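Local coordinates for DsbA-like disulfide oxidoreductase (Wolbachia endosymbiont of Drosophila melanogaster, PDB 6EEZ), which acts as a DsbA-like thiol-disulfide exchange protein of the thioredoxin superfamily, working as a homotrimeric disulfide isomerase, at residues K83-V88 with F97-A102; D70-G75 with N146-V151; I59-I64 with V177-V182. All coordinates share one frame; numbering follows the deposited sequence.

Contact 1 (K83-V88 with F97-A102); sequences KSALAV and FDFHHA
Phe-99 presses its ring against the backbone and methyl group of Ala-85, and about half of the surface buried between the helical segments 83-88 and 97-102 belongs to Phe-99. The ring leaves its own helix with CG anti to the backbone N (chi1 -176°), a setting that carries it straight across the gap. There it spans one turn of the other helix, from Ser-84 to Val-88. Along one side of the ring, CD2 of Phe-99 lies 3.3 Å from CA of Ala-85 and 3.4 Å from its CB. The approach to Ala-85 is oblique, and the small methyl lets the ring come close to the main chain itself. The carbonyl carbon of Ser-84 lies over one face, 4.0 Å above the ring plane and displaced toward the rim. At the far end of the ring, CZ of Phe-99 meets CB of Ser-84 at 3.6 Å. Ser-84 meets the ring through its carbons; its OG is hydrogen-bonded to the carbonyl O of Lys-80, one turn back. Val-88 supplies the looser flank: its CG2 stands 4.1 Å from CD1 of Phe-99, again at a slant to the ring. No hydrogen bond links the two segments; the contact is buried and held by van der Waals packing. Their axes approach to 9.1 Å and run nearly antiparallel, at 157°, as in a helical hairpin. Helices 76-91 and 96-105 belong to the helical region that DsbA-like proteins insert into the thioredoxin fold. Helix 112-121 packs on the same ring through Ile-118 and Val-119, while helix 137-154 borders segment 83-88 at Leu-86, and His-100 reaches Phe-68 of strand 65-70.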
loop_
_atom_site.group_PDB
_atom_site.type_symbol
_atom_site.label_atom_id
_atom_site.label_comp_id
_atom_site.label_asym_id
_atom_site.label_seq_id
_atom_site.Cartn_x
_atom_site.Cartn_y
_atom_site.Cartn_z
ATOM N N LYS A 83 -2.616 -9.188 6.198
ATOM C CA LYS A 83 -3.827 -9.977 6.012
ATOM C C LYS A 83 -5.038 -9.319 6.684
ATOM O O LYS A 83 -6.158 -9.343 6.165
ATOM C CB LYS A 83 -3.653 -11.392 6.587
ATOM C CG LYS A 83 -2.620 -12.286 5.887
ATOM C CD LYS A 83 -3.274 -13.248 4.904
ATOM C CE LYS A 83 -2.268 -14.202 4.267
ATOM N NZ LYS A 83 -2.775 -15.603 4.201
ATOM N N SER A 84 -4.796 -8.754 7.860
ATOM C CA SER A 84 -5.845 -8.135 8.651
ATOM C C SER A 84 -6.348 -6.880 7.928
ATOM O O SER A 84 -7.558 -6.633 7.842
ATOM C CB SER A 84 -5.312 -7.811 10.057
ATOM O OG SER A 84 -4.803 -8.975 10.715
ATOM N N ALA A 85 -5.416 -6.114 7.373
ATOM C CA ALA A 85 -5.747 -4.918 6.612
ATOM C C ALA A 85 -6.734 -5.232 5.501
ATOM O O ALA A 85 -7.759 -4.566 5.358
ATOM C CB ALA A 85 -4.498 -4.292 6.036
ATOM N N LEU A 86 -6.445 -6.251 4.709
ATOM C CA LEU A 86 -7.358 -6.582 3.629
ATOM C C LEU A 86 -8.656 -7.188 4.178
ATOM O O LEU A 86 -9.692 -7.082 3.539
ATOM C CB LEU A 86 -6.695 -7.525 2.632
ATOM C CG LEU A 86 -5.615 -6.859 1.784
ATOM C CD1 LEU A 86 -4.884 -7.873 0.901
ATOM C CD2 LEU A 86 -6.246 -5.786 0.924
ATOM N N ALA A 87 -8.615 -7.795 5.363
ATOM C CA ALA A 87 -9.824 -8.380 5.934
ATOM C C ALA A 87 -10.813 -7.270 6.296
ATOM O O ALA A 87 -12.029 -7.448 6.213
ATOM C CB ALA A 87 -9.502 -9.217 7.144
ATOM N N VAL A 88 -10.264 -6.124 6.682
ATOM C CA VAL A 88 -11.039 -4.914 6.914
ATOM C C VAL A 88 -11.573 -4.332 5.596
ATOM O O VAL A 88 -12.736 -3.944 5.493
ATOM C CB VAL A 88 -10.173 -3.859 7.649
ATOM C CG1 VAL A 88 -10.814 -2.472 7.608
ATOM C CG2 VAL A 88 -9.924 -4.301 9.076
ATOM N N PHE A 97 -8.126 2.569 4.973
ATOM C CA PHE A 97 -7.075 3.535 5.260
ATOM C C PHE A 97 -6.875 3.722 6.771
ATOM O O PHE A 97 -5.756 4.016 7.224
ATOM C CB PHE A 97 -7.359 4.892 4.610
ATOM C CG PHE A 97 -6.254 5.904 4.831
ATOM C CD1 PHE A 97 -5.148 5.946 3.979
ATOM C CD2 PHE A 97 -6.310 6.794 5.910
ATOM C CE1 PHE A 97 -4.133 6.860 4.182
ATOM C CE2 PHE A 97 -5.294 7.704 6.132
ATOM C CZ PHE A 97 -4.204 7.746 5.262
ATOM N N ASP A 98 -7.952 3.565 7.543
ATOM C CA ASP A 98 -7.872 3.718 8.997
ATOM C C ASP A 98 -7.066 2.600 9.630
ATOM O O ASP A 98 -6.266 2.837 10.534
ATOM C CB ASP A 98 -9.266 3.758 9.613
ATOM C CG ASP A 98 -10.021 4.983 9.215
ATOM O OD1 ASP A 98 -9.372 5.985 8.857
ATOM O OD2 ASP A 98 -11.262 4.957 9.275
ATOM N N PHE A 99 -7.276 1.378 9.160
ATOM C CA PHE A 99 -6.450 0.280 9.613
ATOM C C PHE A 99 -5.021 0.552 9.163
ATOM O O PHE A 99 -4.094 0.463 9.956
ATOM C CB PHE A 99 -6.939 -1.061 9.075
ATOM C CG PHE A 99 -6.156 -2.220 9.602
ATOM C CD1 PHE A 99 -6.509 -2.813 10.804
ATOM C CD2 PHE A 99 -5.027 -2.677 8.936
ATOM C CE1 PHE A 99 -5.774 -3.861 11.312
ATOM C CE2 PHE A 99 -4.280 -3.730 9.440
ATOM C CZ PHE A 99 -4.659 -4.323 10.633
ATOM N N HIS A 100 -4.864 0.906 7.891
ATOM C CA HIS A 100 -3.560 1.181 7.294
ATOM C C HIS A 100 -2.739 2.144 8.139
ATOM O O HIS A 100 -1.594 1.858 8.491
ATOM C CB HIS A 100 -3.751 1.754 5.880
ATOM C CG HIS A 100 -2.507 2.308 5.252
ATOM N ND1 HIS A 100 -1.712 1.570 4.395
ATOM C CD2 HIS A 100 -1.939 3.535 5.321
ATOM C CE1 HIS A 100 -0.711 2.313 3.965
ATOM N NE2 HIS A 100 -0.820 3.514 4.511
ATOM N N HIS A 101 -3.336 3.288 8.457
ATOM C CA HIS A 101 -2.613 4.364 9.115
ATOM C C HIS A 101 -2.323 4.006 10.576
ATOM O O HIS A 101 -1.249 4.333 11.111
ATOM C CB HIS A 101 -3.407 5.674 9.037
ATOM C CG HIS A 101 -2.598 6.880 9.376
ATOM N ND1 HIS A 101 -2.676 7.507 10.600
ATOM C CD2 HIS A 101 -1.676 7.564 8.659
ATOM C CE1 HIS A 101 -1.842 8.531 10.619
ATOM N NE2 HIS A 101 -1.225 8.590 9.453
ATOM N N ALA A 102 -3.273 3.334 11.220
ATOM C CA ALA A 102 -3.045 2.857 12.583
ATOM C C ALA A 102 -1.934 1.817 12.616
ATOM O O ALA A 102 -1.139 1.804 13.540
ATOM C CB ALA A 102 -4.320 2.279 13.180
#

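Contact 2 (D70-G75 with N146-V151)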
loop_
_atom_site.group_PDB
_atom_site.type_symbol
_atom_site.label_atom_id
_atom_site.label_comp_id
_atom_site.label_asym_id
_atom_site.label_seq_id
_atom_site.Cartn_x
_atom_site.Cartn_y
_atom_site.Cartn_z
ATOM N N ASP A 70 -0.122 -4.057 -0.212
ATOM C CA ASP A 70 0.386 -4.651 1.008
ATOM C C ASP A 70 1.389 -5.719 0.613
ATOM O O ASP A 70 1.004 -6.749 0.053
ATOM C CB ASP A 70 -0.766 -5.229 1.835
ATOM C CG ASP A 70 -1.587 -4.149 2.510
ATOM O OD1 ASP A 70 -1.061 -3.494 3.434
ATOM O OD2 ASP A 70 -2.743 -3.931 2.101
ATOM N N ALA A 71 2.664 -5.456 0.876
ATOM C CA ALA A 71 3.748 -6.342 0.424
ATOM C C ALA A 71 4.598 -6.761 1.603
ATOM O O ALA A 71 5.744 -6.332 1.735
ATOM C CB ALA A 71 4.596 -5.657 -0.620
ATOM N N PRO A 72 4.028 -7.590 2.482
ATOM C CA PRO A 72 4.756 -8.069 3.655
ATOM C C PRO A 72 5.971 -8.917 3.252
ATOM O O PRO A 72 5.798 -9.914 2.533
ATOM C CB PRO A 72 3.708 -8.897 4.396
ATOM C CG PRO A 72 2.767 -9.336 3.329
ATOM C CD PRO A 72 2.695 -8.208 2.368
ATOM N N ILE A 73 7.164 -8.514 3.699
ATOM C CA ILE A 73 8.390 -9.303 3.517
ATOM C C ILE A 73 9.248 -9.396 4.794
ATOM O O ILE A 73 10.266 -10.105 4.817
ATOM C CB ILE A 73 9.272 -8.725 2.372
ATOM C CG1 ILE A 73 9.548 -7.234 2.594
ATOM C CG2 ILE A 73 8.576 -8.878 1.050
ATOM C CD1 ILE A 73 10.629 -6.661 1.716
ATOM N N LEU A 74 8.839 -8.709 5.864
ATOM C CA LEU A 74 9.667 -8.644 7.074
ATOM C C LEU A 74 9.229 -9.623 8.162
ATOM O O LEU A 74 9.641 -9.499 9.315
ATOM C CB LEU A 74 9.686 -7.218 7.623
ATOM C CG LEU A 74 10.345 -6.182 6.696
ATOM C CD1 LEU A 74 10.272 -4.798 7.304
ATOM C CD2 LEU A 74 11.796 -6.537 6.385
ATOM N N GLY A 75 8.412 -10.605 7.789
ATOM C CA GLY A 75 8.093 -11.705 8.689
ATOM C C GLY A 75 6.628 -11.942 9.029
ATOM O O GLY A 75 5.697 -11.401 8.412
ATOM N N ASN A 146 0.276 -11.922 -5.167
ATOM C CA ASN A 146 0.418 -11.199 -6.417
ATOM C C ASN A 146 1.228 -9.944 -6.203
ATOM O O ASN A 146 2.022 -9.589 -7.059
ATOM C CB ASN A 146 -0.947 -10.893 -7.034
ATOM C CG ASN A 146 -1.550 -12.105 -7.738
ATOM O OD1 ASN A 146 -0.851 -13.082 -8.054
ATOM N ND2 ASN A 146 -2.843 -12.050 -7.995
ATOM N N SER A 147 1.094 -9.303 -5.043
ATOM C CA SER A 147 1.908 -8.119 -4.752
ATOM C C SER A 147 3.365 -8.475 -4.510
ATOM O O SER A 147 4.265 -7.730 -4.914
ATOM C CB SER A 147 1.375 -7.368 -3.534
ATOM O OG SER A 147 0.136 -6.762 -3.811
ATOM N N ARG A 148 3.615 -9.596 -3.837
ATOM C CA ARG A 148 4.982 -10.019 -3.605
ATOM C C ARG A 148 5.697 -10.307 -4.930
ATOM O O ARG A 148 6.846 -9.926 -5.123
ATOM C CB ARG A 148 5.021 -11.259 -2.715
ATOM C CG ARG A 148 4.730 -10.973 -1.258
ATOM C CD ARG A 148 4.546 -12.279 -0.499
ATOM N NE ARG A 148 4.738 -12.083 0.938
ATOM C CZ ARG A 148 4.496 -13.012 1.853
ATOM N NH1 ARG A 148 4.037 -14.203 1.476
ATOM N NH2 ARG A 148 4.729 -12.754 3.141
ATOM N N LEU A 149 5.015 -10.995 -5.838
ATOM C CA LEU A 149 5.598 -11.303 -7.136
ATOM C C LEU A 149 5.849 -10.015 -7.928
ATOM O O LEU A 149 6.865 -9.894 -8.629
ATOM C CB LEU A 149 4.690 -12.252 -7.914
ATOM C CG LEU A 149 4.824 -13.720 -7.522
ATOM C CD1 LEU A 149 3.601 -14.530 -7.950
ATOM C CD2 LEU A 149 6.084 -14.323 -8.140
ATOM N N LEU A 150 4.930 -9.053 -7.800
ATOM C CA LEU A 150 5.090 -7.779 -8.467
ATOM C C LEU A 150 6.310 -7.050 -7.927
ATOM O O LEU A 150 7.109 -6.525 -8.711
ATOM C CB LEU A 150 3.839 -6.898 -8.310
ATOM C CG LEU A 150 3.858 -5.591 -9.102
ATOM C CD1 LEU A 150 4.133 -5.841 -10.572
ATOM C CD2 LEU A 150 2.523 -4.862 -8.950
ATOM N N VAL A 151 6.451 -6.982 -6.599
ATOM C CA VAL A 151 7.683 -6.447 -6.014
ATOM C C VAL A 151 8.914 -7.179 -6.577
ATOM O O VAL A 151 9.903 -6.531 -6.893
ATOM C CB VAL A 151 7.691 -6.541 -4.472
ATOM C CG1 VAL A 151 9.085 -6.235 -3.933
ATOM C CG2 VAL A 151 6.618 -5.595 -3.844
HETATM O O HOH W 1 -1.383 -6.812 -1.342
#
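Arg-148 reaches from helix 137-154 to grip the carbonyl O of Pro-72, in the loop by which a thioredoxin-fold strand, 65-70, leads into helix 76-91 of the DsbA-like helical region. The grip is side-on, with two nitrogens on one oxygen. NE of Arg-148 lies 2.9 Å from O of Pro-72, with an N-H...O angle of 156°, and approaches almost in line with the C=O bond. The bond from NH2 is longer, at 3.1 Å, and more bent; this donor sits well above the carbonyl plane, although the oxygen stays within the plane of the guanidinium. An extended chain from CG to NE spans the gap and passes the proline ring at about a right angle. Next to the arginine bonds, CB of Ala-71 meets CG2 of Val-151 at 3.8 Å. Helix 76-91 backs the proline through Leu-79 and Ala-82, Leu-79 also touches Arg-148, and Phe-40 of strand 36-41 touches Val-151. Farther out, the loop is held by Asp-42, whose OD2 accepts from the backbone N of both Ile-73 and Leu-74. Ser-147 uses its OG with Arg-69 as well as with a water that bridges to the loop: this water lies 2.9 Å from OG of Ser-147 and donates to O of Asp-70 at 2.8 Å.

Contact 3 (I59-I64 with V177-V182)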
loop_
_atom_site.group_PDB
_atom_site.type_symbol
_atom_site.label_atom_id
_atom_site.label_comp_id
_atom_site.label_asym_id
_atom_site.label_seq_id
_atom_site.Cartn_x
_atom_site.Cartn_y
_atom_site.Cartn_z
ATOM N N ILE A 59 -2.324 12.081 -0.665
ATOM C CA ILE A 59 -3.704 11.691 -0.940
ATOM C C ILE A 59 -4.676 12.883 -0.741
ATOM O O ILE A 59 -5.536 13.131 -1.587
ATOM C CB ILE A 59 -4.087 10.463 -0.047
ATOM C CG1 ILE A 59 -3.352 9.206 -0.551
ATOM C CG2 ILE A 59 -5.566 10.190 -0.062
ATOM C CD1 ILE A 59 -3.581 7.967 0.279
ATOM N N ASN A 60 -4.510 13.649 0.336
ATOM C CA ASN A 60 -5.468 14.704 0.681
ATOM C C ASN A 60 -5.331 15.923 -0.236
ATOM O O ASN A 60 -6.293 16.663 -0.412
ATOM C CB ASN A 60 -5.309 15.118 2.156
ATOM C CG ASN A 60 -6.473 15.964 2.665
ATOM O OD1 ASN A 60 -7.640 15.720 2.316
ATOM N ND2 ASN A 60 -6.165 16.968 3.497
ATOM N N ASP A 61 -4.152 16.125 -0.826
ATOM C CA ASP A 61 -3.984 17.097 -1.925
ATOM C C ASP A 61 -5.087 17.023 -3.002
ATOM O O ASP A 61 -5.373 18.014 -3.663
ATOM C CB ASP A 61 -2.633 16.896 -2.623
ATOM C CG ASP A 61 -1.460 17.304 -1.763
ATOM O OD1 ASP A 61 -1.688 17.788 -0.634
ATOM O OD2 ASP A 61 -0.309 17.136 -2.227
ATOM N N GLY A 62 -5.670 15.840 -3.198
ATOM C CA GLY A 62 -6.885 15.696 -3.988
ATOM C C GLY A 62 -6.675 15.366 -5.463
ATOM O O GLY A 62 -7.636 15.223 -6.221
ATOM N N LYS A 63 -5.423 15.234 -5.877
ATOM C CA LYS A 63 -5.114 15.193 -7.304
ATOM C C LYS A 63 -4.982 13.791 -7.894
ATOM O O LYS A 63 -5.028 13.628 -9.112
ATOM C CB LYS A 63 -3.831 15.986 -7.560
ATOM C CG LYS A 63 -3.988 17.457 -7.221
ATOM C CD LYS A 63 -2.827 18.271 -7.716
ATOM C CE LYS A 63 -3.118 19.753 -7.548
ATOM N NZ LYS A 63 -1.884 20.569 -7.707
ATOM N N ILE A 64 -4.834 12.781 -7.044
ATOM C CA ILE A 64 -4.440 11.459 -7.504
ATOM C C ILE A 64 -5.381 10.359 -7.056
ATOM O O ILE A 64 -6.246 10.563 -6.199
ATOM C CB ILE A 64 -3.004 11.093 -7.017
ATOM C CG1 ILE A 64 -2.984 10.834 -5.509
ATOM C CG2 ILE A 64 -2.022 12.179 -7.408
ATOM C CD1 ILE A 64 -1.626 10.508 -4.953
ATOM N N VAL A 177 9.116 16.193 -3.720
ATOM C CA VAL A 177 9.489 15.540 -4.975
ATOM C C VAL A 177 8.288 14.837 -5.558
ATOM O O VAL A 177 8.012 14.923 -6.757
ATOM C CB VAL A 177 10.615 14.543 -4.763
ATOM C CG1 VAL A 177 10.894 13.722 -6.048
ATOM C CG2 VAL A 177 11.847 15.274 -4.299
ATOM N N LEU A 178 7.573 14.136 -4.696
ATOM C CA LEU A 178 6.346 13.485 -5.095
ATOM C C LEU A 178 5.324 14.506 -5.595
ATOM O O LEU A 178 4.659 14.275 -6.600
ATOM C CB LEU A 178 5.775 12.681 -3.932
ATOM C CG LEU A 178 6.689 11.598 -3.341
ATOM C CD1 LEU A 178 5.923 10.880 -2.239
ATOM C CD2 LEU A 178 7.216 10.560 -4.377
ATOM N N ARG A 179 5.226 15.652 -4.928
ATOM C CA ARG A 179 4.222 16.658 -5.307
ATOM C C ARG A 179 4.503 17.300 -6.673
ATOM O O ARG A 179 3.577 17.568 -7.436
ATOM C CB ARG A 179 4.119 17.759 -4.232
ATOM C CG ARG A 179 3.209 17.386 -3.059
ATOM C CD ARG A 179 3.127 18.475 -2.004
ATOM N NE ARG A 179 2.053 18.206 -1.037
ATOM C CZ ARG A 179 1.938 18.805 0.150
ATOM N NH1 ARG A 179 2.832 19.706 0.526
ATOM N NH2 ARG A 179 0.939 18.488 0.964
ATOM N N LYS A 180 5.773 17.559 -6.955
ATOM C CA LYS A 180 6.189 18.115 -8.234
ATOM C C LYS A 180 5.904 17.128 -9.382
ATOM O O LYS A 180 5.445 17.528 -10.453
ATOM C CB LYS A 180 7.682 18.483 -8.182
ATOM C CG LYS A 180 8.281 18.967 -9.511
ATOM C CD LYS A 180 9.697 19.538 -9.353
ATOM C CE LYS A 180 10.728 18.759 -10.195
ATOM N NZ LYS A 180 12.013 19.508 -10.389
ATOM N N LYS A 181 6.174 15.842 -9.158
ATOM C CA LYS A 181 5.876 14.834 -10.168
ATOM C C LYS A 181 4.380 14.750 -10.417
ATOM O O LYS A 181 3.940 14.695 -11.562
ATOM C CB LYS A 181 6.404 13.465 -9.755
ATOM C CG LYS A 181 6.103 12.357 -10.760
ATOM C CD LYS A 181 6.903 12.481 -12.044
ATOM C CE LYS A 181 6.489 11.375 -13.013
ATOM N NZ LYS A 181 7.323 11.198 -14.249
ATOM N N VAL A 182 3.597 14.737 -9.348
ATOM C CA VAL A 182 2.138 14.762 -9.478
ATOM C C VAL A 182 1.634 15.977 -10.250
ATOM O O VAL A 182 0.703 15.866 -11.033
ATOM C CB VAL A 182 1.456 14.758 -8.109
ATOM C CG1 VAL A 182 -0.044 15.130 -8.238
ATOM C CG2 VAL A 182 1.623 13.420 -7.454
#
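A chi1 of -70° sets the carboxylate of Asp-61 beside its own backbone N, facing helix 175-185, and Arg-179 answers with a chain extended from CG to NE that brings its NE and NH2 edge to the carboxylate, the two side chains crossing at about a right angle. The two form a side-on, two-pronged salt bridge. NE of Arg-179 donates to OD2 of Asp-61 at 2.9 Å, and NH2 of Arg-179 to OD1 of Asp-61 at 3.2 Å. Each oxygen uses its syn lone pair, but the groups are not coplanar: their planes are 33° apart, and both bonds are bent. Deeper in, CG1 of Val-182 packs on CG2 of Ile-64 at 3.6 Å, these side chains likewise meeting crosswise. The same CG1 also meets CB of Lys-63 at 3.9 Å, while the ammonium of Lys-63 extends to a salt bridge with Asp-183. Gly-62, with positive phi, turns the chain between the charged and apolar contacts. The arrangement joins the turn between helix 52-60 and strand 65-70 to the C-terminal helix 175-185, which leans on Leu-58 of helix 52-60 and lies against strands 161-164 and 167-170 through Leu-178.

In the fold
From the N terminus, the chain first passes the Cys-45/Cys-48 pair of the CxxC motif and then residues 59-64, where contact 3 opens the longest loop; it closes only at 177-182, tying the turn before strand 65-70 to the C-terminal helix. Within that loop, contact 2 joins the link between strand 65-70 and helix 76-91 to helix 137-154. Contact 1, a short hairpin closure between helices 76-91 and 96-105, lies inside both, so the three loops nest and none cross. Contact 1 touches each of the others, through Leu-86 against Asp-70 and Phe-97 against Ile-59. Contacts 2 and 3 stay about 12 Å apart at their nearest atoms, with the middle of the molecule between them.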